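Local coordinates for protein PHOX (PDB 4A9V) that hydrolyses phosphate monoesters as an alkaline phosphatase, using a complex iron-calcium cofactor bound by a beta-propeller, at residues 467-470 with 471-475; 419-423 with 424-428; 526-529 with 530-533. All blocks are in the same frame, centred on the assembly; numbering follows the deposited sequence.

Interaction 1: 467-470 with 471-475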
ATOM      1  N   SER A 467      26.648   2.570   2.129  1.00  9.06           N
ATOM      2  CA  SER A 467      27.442   3.771   2.302  0.50  9.33           C
ATOM      3  C   SER A 467      26.655   5.057   2.053  1.00  9.31           C
ATOM      4  O   SER A 467      27.128   6.143   2.396  1.00 10.40           O
ATOM      5  CB  SER A 467      28.649   3.727   1.378  0.50 10.61           C
ATOM      6  OG  SER A 467      28.227   3.610   0.033  0.50  9.38           O
ATOM      7  N   ASN A 468      25.519   4.955   1.366  1.00  9.18           N
ATOM      8  CA  ASN A 468      24.632   6.103   1.191  1.00  8.82           C
ATOM      9  C   ASN A 468      23.728   6.383   2.393  1.00  8.82           C
ATOM     10  O   ASN A 468      22.995   7.385   2.411  1.00  9.54           O
ATOM     11  CB  ASN A 468      23.834   6.022  -0.130  1.00  8.78           C
ATOM     12  CG  ASN A 468      23.114   4.690  -0.356  1.00  8.46           C
ATOM     13  OD1 ASN A 468      23.468   3.638   0.191  1.00  9.38           O
ATOM     14  ND2 ASN A 468      22.149   4.723  -1.278  1.00  8.08           N
ATOM     15  N   ILE A 469      23.863   5.564   3.431  1.00  8.71           N
ATOM     16  CA  ILE A 469      23.300   5.852   4.747  1.00  8.56           C
ATOM     17  C   ILE A 469      24.384   6.461   5.634  1.00  9.57           C
ATOM     18  O   ILE A 469      25.474   5.905   5.763  1.00 10.71           O
ATOM     19  CB  ILE A 469      22.762   4.564   5.412  1.00  8.33           C
ATOM     20  CG1 ILE A 469      21.620   3.962   4.588  1.00  9.18           C
ATOM     21  CG2 ILE A 469      22.312   4.851   6.834  1.00  9.83           C
ATOM     22  CD1 ILE A 469      20.417   4.870   4.429  1.00 10.54           C
ATOM     23  N   THR A 470      24.029   7.531   6.330  1.00  9.18           N
ATOM     24  CA  THR A 470      24.938   8.217   7.233  1.00 10.64           C
ATOM     25  C   THR A 470      24.262   8.445   8.577  1.00  9.83           C
ATOM     26  O   THR A 470      23.039   8.380   8.670  1.00  9.53           O
ATOM     27  CB  THR A 470      25.342   9.590   6.672  1.00 12.16           C
ATOM     28  OG1 THR A 470      24.218  10.476   6.737  1.00 12.96           O
ATOM     29  CG2 THR A 470      25.836   9.474   5.237  1.00 13.94           C
ATOM     30  N   PRO A 471      25.035   8.888   9.581  1.00 10.22           N
ATOM     31  CA  PRO A 471      24.378   9.223  10.836  1.00 10.71           C
ATOM     32  C   PRO A 471      23.394  10.379  10.713  1.00 11.01           C
ATOM     33  O   PRO A 471      22.464  10.478  11.514  1.00 12.81           O
ATOM     34  CB  PRO A 471      25.551   9.578  11.753  1.00 11.80           C
ATOM     35  CG  PRO A 471      26.645   8.693  11.258  1.00 12.69           C
ATOM     36  CD  PRO A 471      26.490   8.727   9.758  1.00 11.47           C
ATOM     37  N   GLN A 472      23.576  11.230   9.707  1.00 10.42           N
ATOM     38  CA  GLN A 472      22.661  12.346   9.510  1.00 10.72           C
ATOM     39  C   GLN A 472      21.319  11.924   8.910  1.00 11.86           C
ATOM     40  O   GLN A 472      20.283  12.413   9.357  1.00 13.09           O
ATOM     41  CB  GLN A 472      23.301  13.451   8.670  1.00 10.55           C
ATOM     42  CG  GLN A 472      22.513  14.759   8.725  1.00 13.03           C
ATOM     43  CD  GLN A 472      21.213  14.726   7.927  1.00 13.33           C
ATOM     44  OE1 GLN A 472      21.117  14.054   6.898  1.00 13.87           O
ATOM     45  NE2 GLN A 472      20.245  15.535   8.338  1.00 13.95           N
ATOM     46  N   ASN A 473      21.326  11.028   7.919  1.00  9.49           N
ATOM     47  CA  ASN A 473      20.128  10.759   7.117  1.00  9.07           C
ATOM     48  C   ASN A 473      19.427   9.442   7.437  1.00  8.66           C
ATOM     49  O   ASN A 473      18.444   9.090   6.788  1.00  9.88           O
ATOM     50  CB  ASN A 473      20.435  10.824   5.616  1.00  9.80           C
ATOM     51  CG  ASN A 473      21.194   9.609   5.114  1.00  8.77           C
ATOM     52  OD1 ASN A 473      21.519   8.712   5.883  1.00 10.18           O
ATOM     53  ND2 ASN A 473      21.535   9.608   3.829  1.00  9.97           N
ATOM     54  N   MET A 474      19.884   8.744   8.467  1.00  8.70           N
ATOM     55  CA  MET A 474      19.467   7.365   8.655  1.00  8.81           C
ATOM     56  C   MET A 474      17.992   7.235   9.035  1.00  8.07           C
ATOM     57  O   MET A 474      17.406   8.086   9.711  1.00  9.60           O
ATOM     58  CB  MET A 474      20.354   6.667   9.681  1.00  9.00           C
ATOM     59  CG  MET A 474      20.415   7.366  11.018  1.00  9.75           C
ATOM     60  SD  MET A 474      21.462   6.446  12.150  1.00 10.79           S
ATOM     61  CE  MET A 474      21.281   7.452  13.619  1.00 12.00           C
ATOM     62  N   PHE A 475      17.426   6.098   8.641  1.00  8.06           N
ATOM     63  CA  PHE A 475      16.009   5.796   8.805  1.00  8.06           C
ATOM     64  C   PHE A 475      15.842   4.277   8.876  1.00  7.75           C
ATOM     65  O   PHE A 475      16.786   3.529   8.620  1.00  8.24           O
ATOM     66  CB  PHE A 475      15.209   6.363   7.625  1.00  8.40           C
ATOM     67  CG  PHE A 475      15.620   5.806   6.288  1.00  8.27           C
ATOM     68  CD1 PHE A 475      16.667   6.377   5.568  1.00  8.25           C
ATOM     69  CD2 PHE A 475      14.981   4.689   5.761  1.00  8.08           C
ATOM     70  CE1 PHE A 475      17.050   5.847   4.347  1.00  8.59           C
ATOM     71  CE2 PHE A 475      15.382   4.149   4.548  1.00  9.09           C
ATOM     72  CZ  PHE A 475      16.426   4.721   3.847  1.00  9.44           C
TER

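Interaction 2: 419-423 with 424-428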
ATOM      1  N   ASN A 419      18.376 -10.143   0.045  1.00  7.43           N
ATOM      2  CA  ASN A 419      18.035 -10.235   1.470  1.00  8.06           C
ATOM      3  C   ASN A 419      19.303 -10.586   2.275  1.00  8.07           C
ATOM      4  O   ASN A 419      19.478 -11.725   2.713  1.00  8.61           O
ATOM      5  CB  ASN A 419      16.926 -11.273   1.694  1.00  7.90           C
ATOM      6  CG  ASN A 419      15.709 -11.027   0.811  1.00  7.58           C
ATOM      7  OD1 ASN A 419      14.918 -10.118   1.060  1.00  8.33           O
ATOM      8  ND2 ASN A 419      15.533 -11.867  -0.206  1.00  9.24           N
ATOM      9  N   PRO A 420      20.223  -9.613   2.418  1.00  8.12           N
ATOM     10  CA  PRO A 420      21.615  -9.929   2.766  1.00  8.96           C
ATOM     11  C   PRO A 420      21.933 -10.030   4.265  1.00  8.68           C
ATOM     12  O   PRO A 420      23.091 -10.258   4.613  1.00  9.55           O
ATOM     13  CB  PRO A 420      22.384  -8.764   2.157  1.00  9.60           C
ATOM     14  CG  PRO A 420      21.425  -7.623   2.241  1.00  8.92           C
ATOM     15  CD  PRO A 420      20.100  -8.247   1.879  1.00  7.96           C
ATOM     16  N   ARG A 421      20.946  -9.824   5.136  1.00  8.21           N
ATOM     17  CA  ARG A 421      21.193  -9.795   6.584  1.00  8.97           C
ATOM     18  C   ARG A 421      20.193 -10.657   7.337  1.00  7.89           C
ATOM     19  O   ARG A 421      18.980 -10.468   7.219  1.00  8.83           O
ATOM     20  CB  ARG A 421      21.112  -8.362   7.126  1.00  8.83           C
ATOM     21  CG  ARG A 421      22.189  -7.438   6.588  1.00  8.73           C
ATOM     22  CD  ARG A 421      22.067  -6.016   7.114  1.00  8.94           C
ATOM     23  NE  ARG A 421      20.801  -5.411   6.715  1.00  8.72           N
ATOM     24  CZ  ARG A 421      20.473  -4.146   6.935  1.00  8.34           C
ATOM     25  NH1 ARG A 421      21.331  -3.327   7.523  1.00  9.02           N
ATOM     26  NH2 ARG A 421      19.292  -3.695   6.548  1.00  8.38           N
ATOM     27  N   GLU A 422      20.698 -11.479   8.248  1.00  8.66           N
ATOM     28  CA  GLU A 422      19.835 -12.157   9.207  1.00  9.60           C
ATOM     29  C   GLU A 422      19.168 -11.129  10.113  1.00  9.06           C
ATOM     30  O   GLU A 422      19.710 -10.051  10.351  1.00 10.34           O
ATOM     31  CB  GLU A 422      20.649 -13.130  10.061  1.00 11.39           C
ATOM     32  CG  GLU A 422      21.571 -12.416  11.036  1.00 14.68           C
ATOM     33  CD  GLU A 422      22.234 -13.329  12.048  1.00 17.38           C
ATOM     34  OE1 GLU A 422      22.003 -14.557  12.009  1.00 23.85           O
ATOM     35  OE2 GLU A 422      23.066 -12.813  12.825  1.00 25.62           O
ATOM     36  N   LYS A 423      18.012 -11.485  10.663  1.00  9.39           N
ATOM     37  CA  LYS A 423      17.417 -10.711  11.751  1.00 10.07           C
ATOM     38  C   LYS A 423      17.368  -9.228  11.355  1.00  9.54           C
ATOM     39  O   LYS A 423      17.853  -8.345  12.062  1.00 10.53           O
ATOM     40  CB  LYS A 423      18.188 -10.927  13.055  1.00 11.16           C
ATOM     41  CG  LYS A 423      18.181 -12.375  13.508  1.00 13.43           C
ATOM     42  CD  LYS A 423      19.038 -12.606  14.743  1.00 18.73           C
ATOM     43  CE  LYS A 423      19.119 -14.085  15.091  1.00 29.81           C
ATOM     44  NZ  LYS A 423      20.044 -14.359  16.227  1.00 62.75           N
ATOM     45  N   ASN A 424      16.771  -8.972  10.199  1.00  8.51           N
ATOM     46  CA  ASN A 424      16.835  -7.683   9.540  1.00  8.62           C
ATOM     47  C   ASN A 424      15.789  -6.730  10.124  1.00  8.15           C
ATOM     48  O   ASN A 424      14.588  -6.915   9.930  1.00  9.98           O
ATOM     49  CB  ASN A 424      16.576  -7.918   8.052  1.00  8.27           C
ATOM     50  CG  ASN A 424      16.462  -6.637   7.253  1.00  7.74           C
ATOM     51  OD1 ASN A 424      16.957  -5.582   7.658  1.00  8.68           O
ATOM     52  ND2 ASN A 424      15.880  -6.746   6.059  1.00  7.65           N
ATOM     53  N   VAL A 425      16.251  -5.758  10.906  1.00  8.23           N
ATOM     54  CA  VAL A 425      15.352  -4.808  11.543  1.00  9.04           C
ATOM     55  C   VAL A 425      15.230  -3.482  10.794  1.00  8.07           C
ATOM     56  O   VAL A 425      14.410  -2.645  11.168  1.00 10.18           O
ATOM     57  CB  VAL A 425      15.738  -4.551  13.018  1.00 10.41           C
ATOM     58  CG1 VAL A 425      15.781  -5.860  13.792  1.00 13.04           C
ATOM     59  CG2 VAL A 425      17.061  -3.810  13.127  1.00 12.79           C
ATOM     60  N   TYR A 426      16.041  -3.285   9.755  1.00  7.49           N
ATOM     61  CA  TYR A 426      16.117  -1.979   9.094  1.00  7.50           C
ATOM     62  C   TYR A 426      15.507  -1.917   7.697  1.00  6.85           C
ATOM     63  O   TYR A 426      15.024  -0.866   7.293  1.00  7.31           O
ATOM     64  CB  TYR A 426      17.558  -1.485   9.016  1.00  8.69           C
ATOM     65  CG  TYR A 426      18.212  -1.270  10.361  1.00  8.81           C
ATOM     66  CD1 TYR A 426      17.809  -0.238  11.195  1.00  9.53           C
ATOM     67  CD2 TYR A 426      19.286  -2.057  10.768  1.00  9.69           C
ATOM     68  CE1 TYR A 426      18.436  -0.016  12.412  1.00  9.42           C
ATOM     69  CE2 TYR A 426      19.929  -1.829  11.973  1.00  9.89           C
ATOM     70  CZ  TYR A 426      19.522  -0.793  12.775  1.00  9.74           C
ATOM     71  OH  TYR A 426      20.173  -0.600  13.976  1.00 10.53           O
ATOM     72  N   GLY A 427      15.648  -2.991   6.924  1.00  6.96           N
ATOM     73  CA  GLY A 427      15.146  -3.013   5.554  1.00  7.11           C
ATOM     74  C   GLY A 427      16.121  -2.513   4.502  1.00  6.57           C
ATOM     75  O   GLY A 427      17.272  -2.157   4.784  1.00  6.92           O
ATOM     76  N   GLN A 428      15.641  -2.512   3.267  1.00  6.55           N
ATOM     77  CA  GLN A 428      16.459  -2.187   2.116  1.00  6.70           C
ATOM     78  C   GLN A 428      15.528  -1.874   0.941  1.00  6.34           C
ATOM     79  O   GLN A 428      14.323  -2.146   1.008  1.00  7.80           O
ATOM     80  CB  GLN A 428      17.433  -3.339   1.777  1.00  7.15           C
ATOM     81  CG  GLN A 428      16.775  -4.662   1.385  1.00  7.08           C
ATOM     82  CD  GLN A 428      16.632  -5.636   2.546  1.00  6.76           C
ATOM     83  OE1 GLN A 428      16.751  -5.263   3.711  1.00  7.70           O
ATOM     84  NE2 GLN A 428      16.292  -6.879   2.231  1.00  7.61           N
TER
HETATM   85  O   HOH W   1      19.001  -6.590   4.879  1.00  9.30           O

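Interaction 3: 526-529 with 530-533. With LI (lithium ion), chain G.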
ATOM      1  N   VAL A 526       9.628  15.028   8.711  1.00  7.69           N
ATOM      2  CA  VAL A 526       9.371  14.156   9.841  1.00  8.20           C
ATOM      3  C   VAL A 526       7.942  14.364  10.315  1.00  8.22           C
ATOM      4  O   VAL A 526       7.442  15.491  10.337  1.00  9.20           O
ATOM      5  CB  VAL A 526      10.351  14.414  11.009  1.00  8.51           C
ATOM      6  CG1 VAL A 526      10.073  13.432  12.134  1.00  9.46           C
ATOM      7  CG2 VAL A 526      11.799  14.324  10.543  1.00 10.00           C
ATOM      8  N   GLY A 527       7.260  13.258  10.589  1.00  8.11           N
ATOM      9  CA  GLY A 527       5.877  13.287  11.025  1.00  7.99           C
ATOM     10  C   GLY A 527       5.721  13.273  12.531  1.00  8.81           C
ATOM     11  O   GLY A 527       6.707  13.215  13.278  1.00  9.91           O
ATOM     12  N   PRO A 528       4.466  13.280  12.985  1.00  8.30           N
ATOM     13  CA  PRO A 528       4.150  13.411  14.398  1.00  9.28           C
ATOM     14  C   PRO A 528       4.222  12.080  15.156  1.00  9.64           C
ATOM     15  O   PRO A 528       4.605  11.041  14.605  1.00  9.91           O
ATOM     16  CB  PRO A 528       2.724  13.972  14.381  1.00 10.21           C
ATOM     17  CG  PRO A 528       2.134  13.453  13.114  1.00  9.15           C
ATOM     18  CD  PRO A 528       3.278  13.486  12.135  1.00  8.75           C
ATOM     19  N   ILE A 529       3.902  12.129  16.436  1.00  9.53           N
ATOM     20  CA  ILE A 529       4.156  11.007  17.319  1.00  9.76           C
ATOM     21  C   ILE A 529       3.204   9.859  17.014  1.00  8.88           C
ATOM     22  O   ILE A 529       1.999  10.055  16.875  1.00  9.71           O
ATOM     23  CB  ILE A 529       4.037  11.452  18.793  1.00 10.30           C
ATOM     24  CG1 ILE A 529       5.194  12.399  19.131  1.00 11.53           C
ATOM     25  CG2 ILE A 529       4.022  10.255  19.733  1.00 11.58           C
ATOM     26  CD1 ILE A 529       5.093  13.033  20.502  1.00 13.08           C
ATOM     27  N   GLY A 530       3.764   8.659  16.874  1.00  9.64           N
ATOM     28  CA  GLY A 530       2.972   7.446  16.745  1.00 10.39           C
ATOM     29  C   GLY A 530       2.459   7.161  15.343  1.00  9.54           C
ATOM     30  O   GLY A 530       1.795   6.151  15.138  1.00 10.99           O
ATOM     31  N   CYS A 531       2.731   8.050  14.387  1.00  9.22           N
ATOM     32  CA  CYS A 531       2.247   7.875  13.015  1.00  8.75           C
ATOM     33  C   CYS A 531       3.174   6.974  12.213  1.00  8.65           C
ATOM     34  O   CYS A 531       4.321   6.730  12.591  1.00 10.06           O
ATOM     35  CB  CYS A 531       2.104   9.229  12.308  1.00  8.89           C
ATOM     36  SG  CYS A 531       3.617   9.886  11.570  1.00  9.75           S
ATOM     37  N   GLU A 532       2.698   6.563  11.046  1.00  7.59           N
ATOM     38  CA  GLU A 532       3.591   6.307   9.925  1.00  8.08           C
ATOM     39  C   GLU A 532       3.271   7.253   8.780  1.00  7.25           C
ATOM     40  O   GLU A 532       2.204   7.863   8.739  1.00  8.33           O
ATOM     41  CB  GLU A 532       3.526   4.844   9.460  1.00  8.19           C
ATOM     42  CG  GLU A 532       2.227   4.414   8.802  1.00  8.40           C
ATOM     43  CD  GLU A 532       2.160   2.905   8.605  1.00  8.22           C
ATOM     44  OE1 GLU A 532       1.808   2.198   9.574  1.00  9.16           O
ATOM     45  OE2 GLU A 532       2.458   2.427   7.487  1.00  9.50           O
ATOM     46  N   VAL A 533       4.261   7.470   7.925  1.00  6.52           N
ATOM     47  CA  VAL A 533       4.137   8.367   6.787  1.00  6.96           C
ATOM     48  C   VAL A 533       3.868   7.489   5.571  1.00  6.59           C
ATOM     49  O   VAL A 533       4.629   6.554   5.307  1.00  7.20           O
ATOM     50  CB  VAL A 533       5.434   9.180   6.613  1.00  7.58           C
ATOM     51  CG1 VAL A 533       5.376  10.018   5.353  1.00  8.58           C
ATOM     52  CG2 VAL A 533       5.673  10.059   7.833  1.00  8.96           C
TER
HETATM   53 LI    LI G 616       2.863   0.373  10.799  1.00 10.75          LI
HETATM   54  O   HOH W   2       6.435   8.604  14.147  1.00 12.59           O
HETATM   55  O   HOH W   3       4.279  -0.078  12.145  1.00 43.27           O
HETATM   56  O   HOH W   4       3.446   2.134  12.590  1.00 38.22           O
HETATM   57  O   HOH W   5       2.232  -0.943   9.593  1.00 16.97           O

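Interaction 1: 467-470 with 471-475
The carboxamide of Asn473 meets the backbone of 467-470 with both of its polar atoms. At its edge, ND2 donates to Asn468 O at 3.0 Å, almost within the amide plane and nearly straight (170°). Its OD1 takes the Thr470 N-H at 2.8 Å, but here the donor stands above the carbonyl plane. The Phe475 ring has Asn473 O at its edge, in plane, while Ile469 CD1 comes obliquely to within 3.5 Å of Phe475 CE1.

Thr470 answers the amide. With chi1 at 71°, OG1 sits between the backbone N and carbonyl carbon and faces the amides that follow: Asn473 N donates to OG1 at 3.2 Å, and Gln472 N adds a weak bond. Asn473 N is shared, since it also reaches Thr470 O weakly. Thr470 and Asn473 thus each offer a main-chain N-H to the other's side-chain oxygen, a reciprocal exchange that holds a turn within the loop. Ile469 CG2 lies 3.9 Å from Met474 CB, the two side chains crossing at about a right angle.

Outside the turn, Asn473 ND2 has a second acceptor in Ile521 O, and the Asn468 amide is held by Ser466, Gly519 and Phe449. Arg523 donates to the carbonyl oxygens of Gln472 and Met474. The loop runs from strand 443-451 to strand 478-483, with Ile469 packed on Val450 of the former and Phe475 on Gln510 and Leu512 of strand 510-514.

Interaction 2: 419-423 with 424-428
Arg421 and Gln428 meet through water: Arg421 NE donates at 2.8 Å to water 1, which lies at the guanidinium edge and in turn donates to Gln428 OE1. That same OE1 accepts from Asn424 ND2 at 2.9 Å, on a lone pair in the carbonyl plane, so two donors grip it. The far end of the guanidinium is held from outside, where NH1 donates to Ala452 O and Pro462 O.

A second set of hydrogen bonds is local to the turn. Asn424 carries CG anti to its own N (chi1 174°), which brings OD1 to the N-H groups two and three residues on; there it accepts from Tyr426 N at 3.2 Å and Gly427 N at 3.0 Å, both from one face of its plane. An alanine at Asn424 would remove both halves of this amide, and is likely to cost those two N-H groups their shared acceptor and leave Gln428 OE1 with water 1 as its remaining partner among those described.

Packing is the third kind. Arg421 NH2 rests 3.7 Å from Tyr426 CB, and Val425 CG2 sits over the centre of the Tyr426 ring, 3.6 Å above its plane.

Asp384 completes the polar network, its OD2 accepting from Asn424 ND2 and Gln428 NE2. Asn424 to Gly427 form an Asx turn extended to an Asx motif, folding the loop just where strand 428-434 begins.

Interaction 3: 526-529 with 530-533
Cys531 turns back on Pro528 at the close of a type II beta turn. Its bond to CB points toward 526-529 and sets CB 3.8 Å from Pro528 O; chi1 is 84°. The tip, SG, comes to 3.4 Å from Pro528 O and 3.7 Å from Pro528 CD, thus touching both the carbonyl and the ring of one proline. Ile549 of strand 544-550 packs against both residues.

Glycines shape the turn on two counts. Gly530 holds its third position with phi at 82°, and a CB there would collide with Ile529 O. At Gly527 a CB would come within 2.9 Å of Cys531 SG, so the sulfur takes the place a larger residue would need. Water 2 bridges the turn, donating to Pro528 O at 3.1 Å and to Cys531 O at 3.2 Å.

One residue on, the bond from CA to CB of Glu532 points away from the turn as strand 532-538 starts. Its OE1 binds lithium at 2.4 Å, alongside three waters and Asp494. His551 joins the two parts, hydrogen-bonding through NE2 to Glu532 OE1 and through ND1 to Gly530 O.

Chemically, then, the two neighbours divide the work: a buried sulfur packs against the carbonyl and ring of Pro528 inside the bend, while a carboxylate oxygen shared between metal and histidine meets the ion. Asp494 and Glu532 are also seen as ligands of a calcium ion in a structure of this protein, and negative oxygens with water are suited to either hard cation.

Overall arrangement
Along the chain interaction 2 comes first, then interaction 1, then interaction 3, each at or in a loop between strands of the propeller. Interaction 2 leads into strand 428-434 of the nine-stranded sheet; interaction 1 follows strand 443-451 of that sheet and precedes the four-stranded one beginning at 478-483; interaction 3 carries the chain from there, after 521-526, to the sheet that includes 30-37. Centres of 1 and 2 lie 16 Å apart, of 1 and 3 19 Å, and of 2 and 3 23 Å, without touching. Interaction 3 supplies a metal ligand itself, whereas Gly427 of interaction 2 and the Phe475 side chain of interaction 1 lie about 10 and 12 Å from a bound calcium ion.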